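Long-range contact in devB protein (Vibrio cholerae O1 biovar eltor str. N16961, PDB 1Y89), which is probably a 6-phosphogluconolactonase, hydrolysing 6-phosphogluconolactone in the oxidative branch of the pentose phosphate pathway: residues K42-A54 with G82-M94. Sequence-based numbering, arbitrary orientation. Where two conformers were deposited one is given.
Sequences KMLFKLLASQPYA and GEANALLFSKINM
Phe45 and Leu88 meet through different first torsions. In Phe45, CG is anti to the carbonyl carbon (chi1 -58°), and the ring is laid against Ala84. Leu88 has CG anti to the backbone N (chi1 176°), which carries its two methyls to Leu48 and Ala49. The two side chains cross at about a right angle, with Phe45 CB 3.9 Å from Leu88 CB. Ala84 CB sits over one face of the Phe45 ring in a CH-pi contact, 4.1 Å from the ring centroid and nearer the rim. Leu87 CD1 comes to the edge of the same ring. Leu88 CD1 lies against the backbone of Leu48 and Ala49, 3.6 Å from Ala49 N, while CD2 touches Leu48 CD1.

Helices 39-48 and 80-89 follow strands 31-35 and 62-70, neighbours in the parallel part of the mixed, Rossmann-like sheet. Their short segments run side by side, 29° from parallel and 7.9 Å apart at closest approach. Ala84 also rests on Trp66 of strand 62-70. Helix 80-89 has a wider pi-type turn at 85-89: Leu88 N and Phe89 N reach Ala84 O from opposite faces of its carbonyl plane. The type I turn from Phe89 to Ile92 then brings Ile92 CG2 to 4.1 Å from Ala54 CB.

Packing across the contact is almost wholly apolar, and two waters link the backbones of 49-54 and 91-93. One donates to both Ala49 O and Lys91 O. A second donates to Ala54 O and accepts from Asn93 N; Ala54 O also takes a bond from Trp59 NE1.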
ATOM      1  N   LYS A  42      16.389   4.089 -13.078  0.50 23.39           N
ATOM      2  CA  LYS A  42      16.767   5.186 -14.004  0.50 24.31           C
ATOM      3  C   LYS A  42      15.789   6.349 -13.912  0.50 23.58           C
ATOM      4  O   LYS A  42      16.176   7.494 -13.686  0.50 22.37           O
ATOM      5  CB  LYS A  42      16.787   4.669 -15.467  0.50 24.55           C
ATOM      6  CG  LYS A  42      16.305   5.649 -16.567  0.50 27.34           C
ATOM      7  CD  LYS A  42      15.224   5.045 -17.524  0.50 26.51           C
ATOM      8  CE  LYS A  42      14.887   5.988 -18.645  0.50 28.04           C
ATOM      9  NZ  LYS A  42      13.603   6.716 -18.449  0.50 23.32           N
HETATM   10  N   MSE A  43      14.513   6.033 -14.123  1.00 23.32           N
HETATM   11  CA  MSE A  43      13.440   7.023 -14.017  1.00 25.70           C
HETATM   12  C   MSE A  43      13.395   7.673 -12.636  1.00 22.37           C
HETATM   13  O   MSE A  43      13.231   8.888 -12.523  1.00 21.21           O
HETATM   14  CB  MSE A  43      12.104   6.363 -14.299  1.00 24.38           C
HETATM   15  CG  MSE A  43      11.949   5.950 -15.736  1.00 28.39           C
HETATM   16 SE   MSE A  43      10.049   5.420 -16.002  1.00 40.61          SE
HETATM   17  CE  MSE A  43       9.150   7.124 -15.405  1.00 28.99           C
ATOM     18  N   LEU A  44      13.528   6.859 -11.585  1.00 21.09           N
ATOM     19  CA  LEU A  44      13.564   7.376 -10.224  1.00 21.13           C
ATOM     20  C   LEU A  44      14.714   8.361 -10.015  1.00 20.94           C
ATOM     21  O   LEU A  44      14.503   9.442  -9.487  1.00 21.26           O
ATOM     22  CB  LEU A  44      13.623   6.238  -9.184  1.00 21.33           C
ATOM     23  CG  LEU A  44      13.727   6.655  -7.709  1.00 20.86           C
ATOM     24  CD1 LEU A  44      12.507   7.530  -7.274  1.00 21.80           C
ATOM     25  CD2 LEU A  44      13.837   5.399  -6.861  1.00 21.59           C
ATOM     26  N   PHE A  45      15.921   8.015 -10.467  1.00 20.24           N
ATOM     27  CA  PHE A  45      17.078   8.912 -10.312  1.00 19.89           C
ATOM     28  C   PHE A  45      16.855  10.263 -10.984  1.00 18.91           C
ATOM     29  O   PHE A  45      17.223  11.299 -10.440  1.00 18.96           O
ATOM     30  CB  PHE A  45      18.351   8.263 -10.917  1.00 20.09           C
ATOM     31  CG  PHE A  45      18.705   6.914 -10.290  1.00 21.16           C
ATOM     32  CD1 PHE A  45      18.438   6.665  -8.950  1.00 21.78           C
ATOM     33  CD2 PHE A  45      19.339   5.926 -11.046  1.00 21.62           C
ATOM     34  CE1 PHE A  45      18.758   5.424  -8.357  1.00 21.77           C
ATOM     35  CE2 PHE A  45      19.663   4.688 -10.471  1.00 22.43           C
ATOM     36  CZ  PHE A  45      19.387   4.443  -9.117  1.00 21.51           C
ATOM     37  N   LYS A  46      16.291  10.252 -12.190  1.00 18.27           N
ATOM     38  CA  LYS A  46      15.998  11.507 -12.878  1.00 18.67           C
ATOM     39  C   LYS A  46      15.014  12.346 -12.078  1.00 18.35           C
ATOM     40  O   LYS A  46      15.138  13.567 -12.006  1.00 18.50           O
ATOM     41  CB  LYS A  46      15.499  11.249 -14.320  1.00 17.93           C
ATOM     42  CG  LYS A  46      16.617  10.580 -15.201  1.00 17.99           C
ATOM     43  CD  LYS A  46      16.240  10.502 -16.675  1.00 20.90           C
ATOM     44  CE  LYS A  46      15.232   9.399 -16.906  1.00 24.11           C
ATOM     45  NZ  LYS A  46      14.692   9.399 -18.315  1.00 26.94           N
ATOM     46  N   LEU A  47      14.007  11.694 -11.511  1.00 18.42           N
ATOM     47  CA  LEU A  47      13.038  12.425 -10.709  1.00 18.79           C
ATOM     48  C   LEU A  47      13.679  12.976  -9.417  1.00 18.80           C
ATOM     49  O   LEU A  47      13.445  14.134  -9.020  1.00 18.48           O
ATOM     50  CB  LEU A  47      11.814  11.545 -10.396  1.00 18.64           C
ATOM     51  CG  LEU A  47      10.731  12.191  -9.505  1.00 19.35           C
ATOM     52  CD1 LEU A  47      10.175  13.531 -10.101  1.00 17.45           C
ATOM     53  CD2 LEU A  47       9.582  11.245  -9.219  1.00 18.29           C
ATOM     54  N   LEU A  48      14.463  12.140  -8.744  1.00 18.07           N
ATOM     55  CA  LEU A  48      15.179  12.579  -7.548  1.00 19.37           C
ATOM     56  C   LEU A  48      16.139  13.753  -7.763  1.00 19.38           C
ATOM     57  O   LEU A  48      16.396  14.550  -6.835  1.00 19.52           O
ATOM     58  CB  LEU A  48      15.940  11.392  -6.914  1.00 18.67           C
ATOM     59  CG  LEU A  48      15.053  10.255  -6.404  1.00 19.10           C
ATOM     60  CD1 LEU A  48      15.979   9.091  -5.925  1.00 18.43           C
ATOM     61  CD2 LEU A  48      14.134  10.756  -5.266  1.00 18.17           C
ATOM     62  N   ALA A  49      16.671  13.863  -8.973  1.00 19.00           N
ATOM     63  CA  ALA A  49      17.559  14.968  -9.342  1.00 19.25           C
ATOM     64  C   ALA A  49      16.795  16.230  -9.767  1.00 19.31           C
ATOM     65  O   ALA A  49      17.393  17.290  -9.987  1.00 19.89           O
ATOM     66  CB  ALA A  49      18.526  14.510 -10.494  1.00 19.10           C
ATOM     67  N   SER A  50      15.479  16.131  -9.936  1.00 19.54           N
ATOM     68  CA  SER A  50      14.684  17.288 -10.369  1.00 19.51           C
ATOM     69  C   SER A  50      14.210  18.042  -9.134  1.00 19.76           C
ATOM     70  O   SER A  50      14.189  17.492  -8.022  1.00 19.40           O
ATOM     71  CB  SER A  50      13.425  16.824 -11.121  1.00 19.60           C
ATOM     72  OG  SER A  50      12.519  16.229 -10.194  1.00 20.74           O
ATOM     73  N   GLN A  51      13.793  19.279  -9.329  1.00 19.92           N
ATOM     74  CA  GLN A  51      13.049  19.996  -8.286  1.00 21.74           C
ATOM     75  C   GLN A  51      11.673  19.353  -8.103  1.00 21.96           C
ATOM     76  O   GLN A  51      11.029  18.994  -9.104  1.00 21.11           O
ATOM     77  CB  GLN A  51      12.909  21.486  -8.644  1.00 21.73           C
ATOM     78  CG  GLN A  51      14.270  22.213  -8.714  1.00 26.44           C
ATOM     79  CD  GLN A  51      15.213  21.920  -7.511  1.00 32.95           C
ATOM     80  OE1 GLN A  51      14.774  21.800  -6.355  1.00 38.14           O
ATOM     81  NE2 GLN A  51      16.502  21.778  -7.795  1.00 32.41           N
ATOM     82  N   PRO A  52      11.190  19.262  -6.842  1.00 21.98           N
ATOM     83  CA  PRO A  52      11.802  19.834  -5.626  1.00 21.59           C
ATOM     84  C   PRO A  52      12.722  18.844  -4.870  1.00 20.79           C
ATOM     85  O   PRO A  52      13.386  19.248  -3.910  1.00 19.76           O
ATOM     86  CB  PRO A  52      10.581  20.153  -4.756  1.00 22.41           C
ATOM     87  CG  PRO A  52       9.622  19.017  -5.066  1.00 22.98           C
ATOM     88  CD  PRO A  52       9.922  18.568  -6.523  1.00 22.97           C
ATOM     89  N   TYR A  53      12.778  17.597  -5.326  1.00 20.23           N
ATOM     90  CA  TYR A  53      13.515  16.520  -4.625  1.00 21.22           C
ATOM     91  C   TYR A  53      14.985  16.795  -4.403  1.00 20.84           C
ATOM     92  O   TYR A  53      15.504  16.529  -3.305  1.00 20.18           O
ATOM     93  CB  TYR A  53      13.317  15.164  -5.327  1.00 21.86           C
ATOM     94  CG  TYR A  53      11.850  14.780  -5.374  1.00 22.52           C
ATOM     95  CD1 TYR A  53      11.207  14.306  -4.242  1.00 21.44           C
ATOM     96  CD2 TYR A  53      11.088  14.989  -6.541  1.00 21.56           C
ATOM     97  CE1 TYR A  53       9.819  13.974  -4.259  1.00 21.84           C
ATOM     98  CE2 TYR A  53       9.699  14.672  -6.574  1.00 24.12           C
ATOM     99  CZ  TYR A  53       9.088  14.155  -5.432  1.00 25.34           C
ATOM    100  OH  TYR A  53       7.762  13.814  -5.432  1.00 24.58           O
ATOM    101  N   ALA A  54      15.650  17.323  -5.435  1.00 20.95           N
ATOM    102  CA  ALA A  54      17.099  17.565  -5.376  1.00 21.91           C
ATOM    103  C   ALA A  54      17.437  18.409  -4.130  1.00 22.54           C
ATOM    104  O   ALA A  54      18.419  18.162  -3.433  1.00 22.19           O
ATOM    105  CB  ALA A  54      17.590  18.295  -6.670  1.00 21.12           C
ATOM    106  N   GLY A  82      27.556   3.652 -11.699  1.00 22.46           N
ATOM    107  CA  GLY A  82      27.920   4.633 -12.732  1.00 23.53           C
ATOM    108  C   GLY A  82      26.692   5.347 -13.290  1.00 23.47           C
ATOM    109  O   GLY A  82      26.697   6.580 -13.468  1.00 22.11           O
ATOM    110  N   GLU A  83      25.625   4.594 -13.553  1.00 23.25           N
ATOM    111  CA  GLU A  83      24.388   5.228 -14.035  1.00 24.59           C
ATOM    112  C   GLU A  83      23.651   6.087 -12.956  1.00 23.50           C
ATOM    113  O   GLU A  83      23.158   7.189 -13.250  1.00 22.90           O
ATOM    114  CB  GLU A  83      23.462   4.190 -14.670  1.00 25.37           C
ATOM    115  CG  GLU A  83      22.204   4.781 -15.256  1.00 33.88           C
ATOM    116  CD  GLU A  83      21.752   4.034 -16.519  1.00 42.52           C
ATOM    117  OE1 GLU A  83      21.257   2.869 -16.390  1.00 45.11           O
ATOM    118  OE2 GLU A  83      21.921   4.621 -17.623  1.00 43.44           O
ATOM    119  N   ALA A  84      23.589   5.583 -11.721  1.00 22.31           N
ATOM    120  CA  ALA A  84      23.066   6.344 -10.587  1.00 21.77           C
ATOM    121  C   ALA A  84      23.853   7.629 -10.405  1.00 22.32           C
ATOM    122  O   ALA A  84      23.277   8.700 -10.144  1.00 21.87           O
ATOM    123  CB  ALA A  84      23.086   5.483  -9.271  1.00 22.10           C
ATOM    124  N   ASN A  85      25.172   7.538 -10.563  1.00 21.46           N
ATOM    125  CA  ASN A  85      25.986   8.721 -10.443  1.00 21.88           C
ATOM    126  C   ASN A  85      25.759   9.745 -11.586  1.00 21.64           C
ATOM    127  O   ASN A  85      25.660  10.943 -11.327  1.00 21.37           O
ATOM    128  CB  ASN A  85      27.485   8.348 -10.347  1.00 20.92           C
ATOM    129  CG  ASN A  85      28.363   9.577 -10.111  1.00 23.80           C
ATOM    130  OD1 ASN A  85      28.163  10.337  -9.159  1.00 24.31           O
ATOM    131  ND2 ASN A  85      29.342   9.761 -10.966  1.00 26.79           N
ATOM    132  N   ALA A  86      25.720   9.279 -12.831  1.00 21.21           N
ATOM    133  CA  ALA A  86      25.475  10.170 -13.969  1.00 21.78           C
ATOM    134  C   ALA A  86      24.117  10.856 -13.850  1.00 21.70           C
ATOM    135  O   ALA A  86      24.009  12.081 -14.089  1.00 21.69           O
ATOM    136  CB  ALA A  86      25.573   9.403 -15.275  1.00 23.00           C
ATOM    137  N   LEU A  87      23.101  10.112 -13.417  1.00 20.06           N
ATOM    138  CA  LEU A  87      21.731  10.670 -13.416  1.00 21.31           C
ATOM    139  C   LEU A  87      21.357  11.432 -12.143  1.00 21.41           C
ATOM    140  O   LEU A  87      20.517  12.344 -12.186  1.00 20.12           O
ATOM    141  CB  LEU A  87      20.673   9.594 -13.704  1.00 20.93           C
ATOM    142  CG  LEU A  87      20.757   8.906 -15.089  1.00 21.43           C
ATOM    143  CD1 LEU A  87      19.744   7.715 -15.112  1.00 23.09           C
ATOM    144  CD2 LEU A  87      20.487   9.874 -16.242  1.00 22.71           C
ATOM    145  N   LEU A  88      21.948  11.017 -11.020  1.00 20.41           N
ATOM    146  CA  LEU A  88      21.571  11.573  -9.715  1.00 21.11           C
ATOM    147  C   LEU A  88      22.730  12.145  -8.912  1.00 20.60           C
ATOM    148  O   LEU A  88      22.769  13.373  -8.650  1.00 19.45           O
ATOM    149  CB  LEU A  88      20.812  10.537  -8.856  1.00 20.36           C
ATOM    150  CG  LEU A  88      20.437  10.963  -7.424  1.00 20.93           C
ATOM    151  CD1 LEU A  88      19.578  12.293  -7.444  1.00 18.90           C
ATOM    152  CD2 LEU A  88      19.674   9.834  -6.702  1.00 22.02           C
ATOM    153  N   PHE A  89      23.651  11.281  -8.467  1.00 20.51           N
ATOM    154  CA  PHE A  89      24.595  11.740  -7.437  1.00 21.72           C
ATOM    155  C   PHE A  89      25.384  12.957  -7.893  1.00 22.34           C
ATOM    156  O   PHE A  89      25.625  13.868  -7.109  1.00 22.91           O
ATOM    157  CB  PHE A  89      25.570  10.635  -6.972  1.00 20.91           C
ATOM    158  CG  PHE A  89      24.888   9.363  -6.585  1.00 22.39           C
ATOM    159  CD1 PHE A  89      23.677   9.384  -5.896  1.00 21.10           C
ATOM    160  CD2 PHE A  89      25.469   8.132  -6.898  1.00 24.32           C
ATOM    161  CE1 PHE A  89      23.049   8.196  -5.530  1.00 25.57           C
ATOM    162  CE2 PHE A  89      24.838   6.960  -6.552  1.00 24.02           C
ATOM    163  CZ  PHE A  89      23.619   6.994  -5.871  1.00 22.67           C
ATOM    164  N   SER A  90      25.786  12.975  -9.158  1.00 22.85           N
ATOM    165  CA  SER A  90      26.535  14.120  -9.692  1.00 24.29           C
ATOM    166  C   SER A  90      25.688  15.412  -9.798  1.00 25.65           C
ATOM    167  O   SER A  90      26.208  16.469 -10.168  1.00 25.78           O
ATOM    168  CB  SER A  90      27.088  13.759 -11.061  1.00 24.33           C
ATOM    169  OG  SER A  90      26.026  13.654 -11.982  1.00 22.29           O
ATOM    170  N   LYS A  91      24.391  15.322  -9.504  1.00 26.07           N
ATOM    171  CA  LYS A  91      23.487  16.470  -9.648  1.00 27.42           C
ATOM    172  C   LYS A  91      22.987  16.976  -8.302  1.00 27.89           C
ATOM    173  O   LYS A  91      22.117  17.866  -8.262  1.00 29.33           O
ATOM    174  CB  LYS A  91      22.258  16.104 -10.501  1.00 27.25           C
ATOM    175  CG  LYS A  91      22.537  15.297 -11.741  1.00 27.77           C
ATOM    176  CD  LYS A  91      23.204  16.122 -12.774  1.00 30.88           C
ATOM    177  CE  LYS A  91      23.463  15.291 -13.994  1.00 31.79           C
ATOM    178  NZ  LYS A  91      24.199  16.106 -14.982  1.00 34.95           N
ATOM    179  N   ILE A  92      23.470  16.390  -7.207  1.00 27.79           N
ATOM    180  CA  ILE A  92      22.933  16.696  -5.878  1.00 27.69           C
ATOM    181  C   ILE A  92      24.056  16.857  -4.873  1.00 29.05           C
ATOM    182  O   ILE A  92      25.205  16.513  -5.167  1.00 28.75           O
ATOM    183  CB  ILE A  92      21.929  15.614  -5.343  1.00 27.74           C
ATOM    184  CG1 ILE A  92      22.623  14.245  -5.211  1.00 24.73           C
ATOM    185  CG2 ILE A  92      20.637  15.602  -6.171  1.00 25.20           C
ATOM    186  CD1 ILE A  92      21.869  13.198  -4.418  1.00 27.64           C
ATOM    187  N   ASN A  93      23.722  17.397  -3.700  1.00 30.08           N
ATOM    188  CA  ASN A  93      24.701  17.560  -2.639  1.00 32.08           C
ATOM    189  C   ASN A  93      24.510  16.508  -1.557  1.00 32.35           C
ATOM    190  O   ASN A  93      23.711  16.662  -0.631  1.00 32.79           O
ATOM    191  CB  ASN A  93      24.636  18.971  -2.045  1.00 32.81           C
ATOM    192  CG  ASN A  93      25.797  19.266  -1.105  1.00 37.09           C
ATOM    193  OD1 ASN A  93      26.832  18.574  -1.122  1.00 42.58           O
ATOM    194  ND2 ASN A  93      25.638  20.304  -0.273  1.00 39.41           N
HETATM  195  N   MSE A  94      25.265  15.433  -1.673  1.00 32.14           N
HETATM  196  CA  MSE A  94      25.107  14.303  -0.779  1.00 33.18           C
HETATM  197  C   MSE A  94      26.502  13.883  -0.345  1.00 31.28           C
HETATM  198  O   MSE A  94      27.384  13.763  -1.203  1.00 31.45           O
HETATM  199  CB  MSE A  94      24.425  13.160  -1.529  1.00 31.85           C
HETATM  200  CG  MSE A  94      24.504  11.826  -0.819  1.00 33.95           C
HETATM  201 SE   MSE A  94      23.162  10.656  -1.599  1.00 39.16          SE
HETATM  202  CE  MSE A  94      23.106   9.288  -0.071  1.00 32.91           C
TER
HETATM  203  O   HOH W   1      19.764  18.718  -9.440  1.00 30.89           O
HETATM  204  O   HOH W   2      21.124  18.741  -3.502  1.00 29.32           O